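Local coordinates for protein glycerol dehydrogenase (Bacillus coagulans, PDB 6CSJ) that probably catalyses NAD-dependent oxidation of glycerol and related polyols and, in this double mutant, has acquired D-lactate dehydrogenase activity, at residues Q282-D287 and I352-S357; E327-E332 and D346-A351. The protein carries 2 engineered substitutions. All blocks are in the same frame, centred on the assembly; numbering follows the deposited sequence.

Contact 1 (Q282-D287 and I352-S357); sequences QLILED and IVTADS
Ile284 lays its two branches against Thr354 and Ala355, and following it outward from the backbone accounts for the whole contact. The bond from its CA to CB points toward 352-357, and at CB the chain forks. CG2, the methyl opposite the backbone N, reaches the methyl of Thr354, with CG2 to CG2 at 3.8 Å; the two side chains pass each other at a slant. CG1, which a chi1 of -57° sets beside the backbone N instead, comes down on Ala355, 3.9 Å from its CA and 4.0 Å from its CB. Beyond that the grip slackens: CD1, at the end of the chain, stands 4.6 Å from Ala355 CA. Because Ala355 has so short a side chain, the branched residue can settle close to the opposing backbone, the CA atoms of Ile284 and Ala355 being 6.3 Å apart. Thr354 offers its methyl here, while its OG1 is hydrogen-bonded to Ala350 O one turn back in its own helix. With an alanine here both branches would be gone, which would probably open a gap over Thr354 CG2 and Ala355, though Phe277 still packs on Ala355. Ile293 of helix 290-303 also touches Ile284. Three residues on, Asp287, with positive phi, completes a Schellman motif closing helix 271-285, and the whole is apolar helix-to-helix packing in the all-helical part of an iron-containing alcohol dehydrogenase fold.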
loop_
_atom_site.group_PDB
_atom_site.type_symbol
_atom_site.label_atom_id
_atom_site.label_comp_id
_atom_site.label_asym_id
_atom_site.label_seq_id
_atom_site.Cartn_x
_atom_site.Cartn_y
_atom_site.Cartn_z
ATOM N N GLN A 282 -16.005 8.104 -2.506
ATOM C CA GLN A 282 -15.610 9.389 -1.913
ATOM C C GLN A 282 -15.998 10.551 -2.824
ATOM O O GLN A 282 -16.501 11.565 -2.343
ATOM C CB GLN A 282 -14.123 9.483 -1.562
ATOM C CG GLN A 282 -13.817 10.822 -0.884
ATOM C CD GLN A 282 -12.410 10.971 -0.361
ATOM O OE1 GLN A 282 -11.870 10.061 0.262
ATOM N NE2 GLN A 282 -11.817 12.146 -0.579
ATOM N N LEU A 283 -15.785 10.395 -4.128
ATOM C CA LEU A 283 -16.093 11.469 -5.075
ATOM C C LEU A 283 -17.595 11.813 -5.128
ATOM O O LEU A 283 -17.961 12.978 -5.270
ATOM C CB LEU A 283 -15.552 11.140 -6.475
ATOM C CG LEU A 283 -14.033 11.004 -6.609
ATOM C CD1 LEU A 283 -13.673 10.594 -8.025
ATOM C CD2 LEU A 283 -13.313 12.281 -6.238
ATOM N N ILE A 284 -18.446 10.800 -5.002
ATOM C CA ILE A 284 -19.889 11.010 -4.866
ATOM C C ILE A 284 -20.191 11.721 -3.533
ATOM O O ILE A 284 -20.925 12.705 -3.507
ATOM C CB ILE A 284 -20.686 9.681 -4.925
ATOM C CG1 ILE A 284 -20.409 8.906 -6.227
ATOM C CG2 ILE A 284 -22.181 9.945 -4.777
ATOM C CD1 ILE A 284 -20.654 9.671 -7.496
ATOM N N LEU A 285 -19.598 11.225 -2.447
ATOM C CA LEU A 285 -19.802 11.777 -1.106
ATOM C C LEU A 285 -19.476 13.277 -1.033
ATOM O O LEU A 285 -20.274 14.064 -0.528
ATOM C CB LEU A 285 -18.975 10.985 -0.080
ATOM C CG LEU A 285 -19.032 11.403 1.397
ATOM C CD1 LEU A 285 -20.434 11.293 1.966
ATOM C CD2 LEU A 285 -18.048 10.560 2.193
ATOM N N GLU A 286 -18.311 13.663 -1.549
ATOM C CA GLU A 286 -17.904 15.092 -1.603
ATOM C C GLU A 286 -18.517 15.829 -2.805
ATOM O O GLU A 286 -18.355 17.033 -2.936
ATOM C CB GLU A 286 -16.367 15.269 -1.566
ATOM C CG GLU A 286 -15.565 14.660 -2.716
ATOM C CD GLU A 286 -14.057 14.988 -2.618
ATOM O OE1 GLU A 286 -13.686 16.104 -3.027
ATOM O OE2 GLU A 286 -13.222 14.156 -2.176
ATOM N N ASP A 287 -19.210 15.082 -3.666
ATOM C CA ASP A 287 -19.852 15.586 -4.873
ATOM C C ASP A 287 -18.848 16.307 -5.762
ATOM O O ASP A 287 -19.055 17.454 -6.161
ATOM C CB ASP A 287 -21.068 16.454 -4.530
ATOM C CG ASP A 287 -21.879 16.844 -5.776
ATOM O OD1 ASP A 287 -22.129 15.973 -6.641
ATOM O OD2 ASP A 287 -22.249 18.029 -5.905
ATOM N N ILE A 352 -22.112 5.080 -1.543
ATOM C CA ILE A 352 -21.726 3.750 -2.016
ATOM C C ILE A 352 -22.667 3.254 -3.118
ATOM O O ILE A 352 -22.212 2.840 -4.193
ATOM C CB ILE A 352 -21.625 2.740 -0.835
ATOM C CG1 ILE A 352 -20.426 3.122 0.049
ATOM C CG2 ILE A 352 -21.475 1.294 -1.328
ATOM C CD1 ILE A 352 -20.448 2.522 1.439
ATOM N N VAL A 353 -23.967 3.303 -2.858
ATOM C CA VAL A 353 -24.949 2.793 -3.820
ATOM C C VAL A 353 -24.951 3.664 -5.083
ATOM O O VAL A 353 -25.075 3.149 -6.200
ATOM C CB VAL A 353 -26.359 2.685 -3.195
ATOM C CG1 VAL A 353 -27.417 2.321 -4.240
ATOM C CG2 VAL A 353 -26.342 1.652 -2.082
ATOM N N THR A 354 -24.788 4.974 -4.900
ATOM C CA THR A 354 -24.744 5.897 -6.031
ATOM C C THR A 354 -23.434 5.752 -6.825
ATOM O O THR A 354 -23.443 5.863 -8.058
ATOM C CB THR A 354 -25.000 7.353 -5.576
ATOM O OG1 THR A 354 -26.269 7.413 -4.902
ATOM C CG2 THR A 354 -25.006 8.325 -6.761
ATOM N N ALA A 355 -22.324 5.472 -6.141
ATOM C CA ALA A 355 -21.073 5.147 -6.834
ATOM C C ALA A 355 -21.248 3.933 -7.749
ATOM O O ALA A 355 -20.805 3.944 -8.906
ATOM C CB ALA A 355 -19.950 4.906 -5.836
ATOM N N ASP A 356 -21.910 2.902 -7.221
ATOM C CA ASP A 356 -22.281 1.722 -8.003
ATOM C C ASP A 356 -23.171 2.080 -9.203
ATOM O O ASP A 356 -22.926 1.586 -10.303
ATOM C CB ASP A 356 -22.942 0.659 -7.104
ATOM C CG ASP A 356 -23.418 -0.546 -7.882
ATOM O OD1 ASP A 356 -22.589 -1.422 -8.218
ATOM O OD2 ASP A 356 -24.628 -0.613 -8.167
ATOM N N SER A 357 -24.170 2.947 -9.004
ATOM C CA SER A 357 -25.033 3.408 -10.116
ATOM C C SER A 357 -24.242 4.203 -11.163
ATOM O O SER A 357 -24.443 3.999 -12.354
ATOM C CB SER A 357 -26.219 4.254 -9.616
ATOM O OG SER A 357 -26.961 3.603 -8.592
#

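Contact 2 (E327-E332 and D346-A351); sequences ELSCAE and DLVYAA
Cys330 and Val348 form the tight side of this contact, with SG of the cysteine set against CG2 of the valine at 3.5 Å. The sulfur also lies 4.1 Å from Val348 CB, which places it alongside that branch. Val348 divides its two methyls between neighbouring residues: its chi1 of 176° sends CG1 opposite the backbone N, to within 4.1 Å of Ser329 CB, and leaves CG2 beside the N for the sulfur. The second touch is the slacker of the two, made by Ser329 CB, while its OG is hydrogen-bonded to Val325 O a turn earlier. All three residues are buried, and Ile256 of helix 252-259 packs on both Ser329 and Val348. Helix 319-329 finishes here, Cys330 being the first residue to leave helical geometry, so a helix end is docked on the flank of helix 345-365 within the helical region of the dehydrogenase. No hydrogen bond crosses between the segments; the joint is apolar. On the solvent side the side chains no longer meet. Glu327 and Asp346, both exposed, point away from CA to CB, though their ends swing back nearer, the like-charged atoms Glu327 OE2 and Asp346 OD1 staying 6.4 Å apart. Arg323 forms a salt bridge with Asp346 and a cation-pi contact with Tyr349, which would probably offset part of the local negative charge.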
loop_
_atom_site.group_PDB
_atom_site.type_symbol
_atom_site.label_atom_id
_atom_site.label_comp_id
_atom_site.label_asym_id
_atom_site.label_seq_id
_atom_site.Cartn_x
_atom_site.Cartn_y
_atom_site.Cartn_z
ATOM N N GLU A 327 -22.148 1.561 8.157
ATOM C CA GLU A 327 -21.965 1.673 9.617
ATOM C C GLU A 327 -20.522 1.402 10.014
ATOM O O GLU A 327 -19.932 2.193 10.765
ATOM C CB GLU A 327 -22.936 0.766 10.391
ATOM C CG GLU A 327 -24.198 1.490 10.884
ATOM C CD GLU A 327 -25.495 0.736 10.598
ATOM O OE1 GLU A 327 -25.544 -0.498 10.828
ATOM O OE2 GLU A 327 -26.463 1.390 10.144
ATOM N N LEU A 328 -19.937 0.328 9.477
ATOM C CA LEU A 328 -18.535 0.011 9.763
ATOM C C LEU A 328 -17.586 1.094 9.232
ATOM O O LEU A 328 -16.588 1.410 9.892
ATOM C CB LEU A 328 -18.154 -1.382 9.228
ATOM C CG LEU A 328 -16.766 -1.950 9.596
ATOM C CD1 LEU A 328 -16.454 -1.925 11.083
ATOM C CD2 LEU A 328 -16.675 -3.382 9.065
ATOM N N SER A 329 -17.905 1.670 8.070
ATOM C CA SER A 329 -17.111 2.779 7.506
ATOM C C SER A 329 -17.102 4.005 8.417
ATOM O O SER A 329 -16.129 4.750 8.427
ATOM C CB SER A 329 -17.630 3.192 6.123
ATOM O OG SER A 329 -17.678 2.107 5.217
ATOM N N CYS A 330 -18.196 4.207 9.161
ATOM C CA CYS A 330 -18.362 5.339 10.086
ATOM C C CYS A 330 -18.069 5.036 11.569
ATOM O O CYS A 330 -18.390 5.862 12.427
ATOM C CB CYS A 330 -19.783 5.896 9.954
ATOM S SG CYS A 330 -20.170 6.509 8.299
ATOM N N ALA A 331 -17.445 3.892 11.873
ATOM C CA ALA A 331 -17.059 3.550 13.256
ATOM C C ALA A 331 -16.214 4.634 13.899
ATOM O O ALA A 331 -15.484 5.324 13.208
ATOM C CB ALA A 331 -16.303 2.219 13.298
ATOM N N GLU A 332 -16.266 4.717 15.228
ATOM C CA GLU A 332 -15.627 5.816 15.988
ATOM C C GLU A 332 -14.362 6.524 15.499
ATOM O O GLU A 332 -14.454 7.709 15.158
ATOM C CB GLU A 332 -15.450 5.442 17.484
ATOM C CG GLU A 332 -15.270 6.619 18.411
ATOM C CD GLU A 332 -15.760 6.390 19.856
ATOM O OE1 GLU A 332 -16.989 6.249 20.007
ATOM O OE2 GLU A 332 -14.927 6.356 20.784
ATOM N N ASP A 346 -26.132 7.077 6.759
ATOM C CA ASP A 346 -27.069 7.328 5.641
ATOM C C ASP A 346 -26.380 7.965 4.448
ATOM O O ASP A 346 -26.626 7.585 3.320
ATOM C CB ASP A 346 -28.228 8.249 6.071
ATOM C CG ASP A 346 -29.310 7.533 6.851
ATOM O OD1 ASP A 346 -29.203 6.317 7.096
ATOM O OD2 ASP A 346 -30.286 8.201 7.230
ATOM N N LEU A 347 -25.523 8.945 4.722
ATOM C CA LEU A 347 -24.800 9.688 3.687
ATOM C C LEU A 347 -23.776 8.785 2.976
ATOM O O LEU A 347 -23.639 8.839 1.745
ATOM C CB LEU A 347 -24.122 10.908 4.307
ATOM C CG LEU A 347 -23.834 12.161 3.483
ATOM C CD1 LEU A 347 -25.048 12.740 2.761
ATOM C CD2 LEU A 347 -23.274 13.223 4.441
ATOM N N VAL A 348 -23.094 7.939 3.754
ATOM C CA VAL A 348 -22.121 6.982 3.213
ATOM C C VAL A 348 -22.819 5.845 2.439
ATOM O O VAL A 348 -22.340 5.437 1.377
ATOM C CB VAL A 348 -21.193 6.421 4.314
ATOM C CG1 VAL A 348 -20.241 5.358 3.753
ATOM C CG2 VAL A 348 -20.412 7.560 4.960
ATOM N N TYR A 349 -23.941 5.349 2.961
ATOM C CA TYR A 349 -24.802 4.421 2.220
ATOM C C TYR A 349 -25.182 4.998 0.849
ATOM O O TYR A 349 -25.066 4.310 -0.186
ATOM C CB TYR A 349 -26.066 4.102 3.019
ATOM C CG TYR A 349 -26.990 3.115 2.331
ATOM C CD1 TYR A 349 -26.769 1.747 2.412
ATOM C CD2 TYR A 349 -28.091 3.558 1.606
ATOM C CE1 TYR A 349 -27.610 0.849 1.779
ATOM C CE2 TYR A 349 -28.940 2.667 0.972
ATOM C CZ TYR A 349 -28.700 1.314 1.062
ATOM O OH TYR A 349 -29.536 0.442 0.415
ATOM N N ALA A 350 -25.621 6.259 0.850
ATOM C CA ALA A 350 -26.000 6.955 -0.384
ATOM C C ALA A 350 -24.827 7.073 -1.364
ATOM O O ALA A 350 -24.999 6.847 -2.570
ATOM C CB ALA A 350 -26.567 8.333 -0.073
ATOM N N ALA A 351 -23.647 7.412 -0.842
ATOM C CA ALA A 351 -22.428 7.503 -1.667
ATOM C C ALA A 351 -22.028 6.157 -2.313
ATOM O O ALA A 351 -21.679 6.108 -3.493
ATOM C CB ALA A 351 -21.272 8.067 -0.852
#

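How the contacts relate
Contacts 1 and 2 occupy consecutive stretches of helix 345-365, with their centres about 12 Å apart, and in sequence both segments of contact 2 fall between those of contact 1. They also touch directly: Leu285 CB meets Ala351 CB at 3.8 Å, and the same leucine's CD1 lies 3.8 Å from Leu347 CG. Ile284 CG2 adds an approach of 4.0 Å to Ala351 CA, so the last turn of helix 271-285 packs along the junction of 346-351 and 352-357. Both centres lie about 23 Å from the centre of the chain. In this family the active site normally sits in the cleft between the nucleotide-binding and helical domains; both contacts are packing within the helical one.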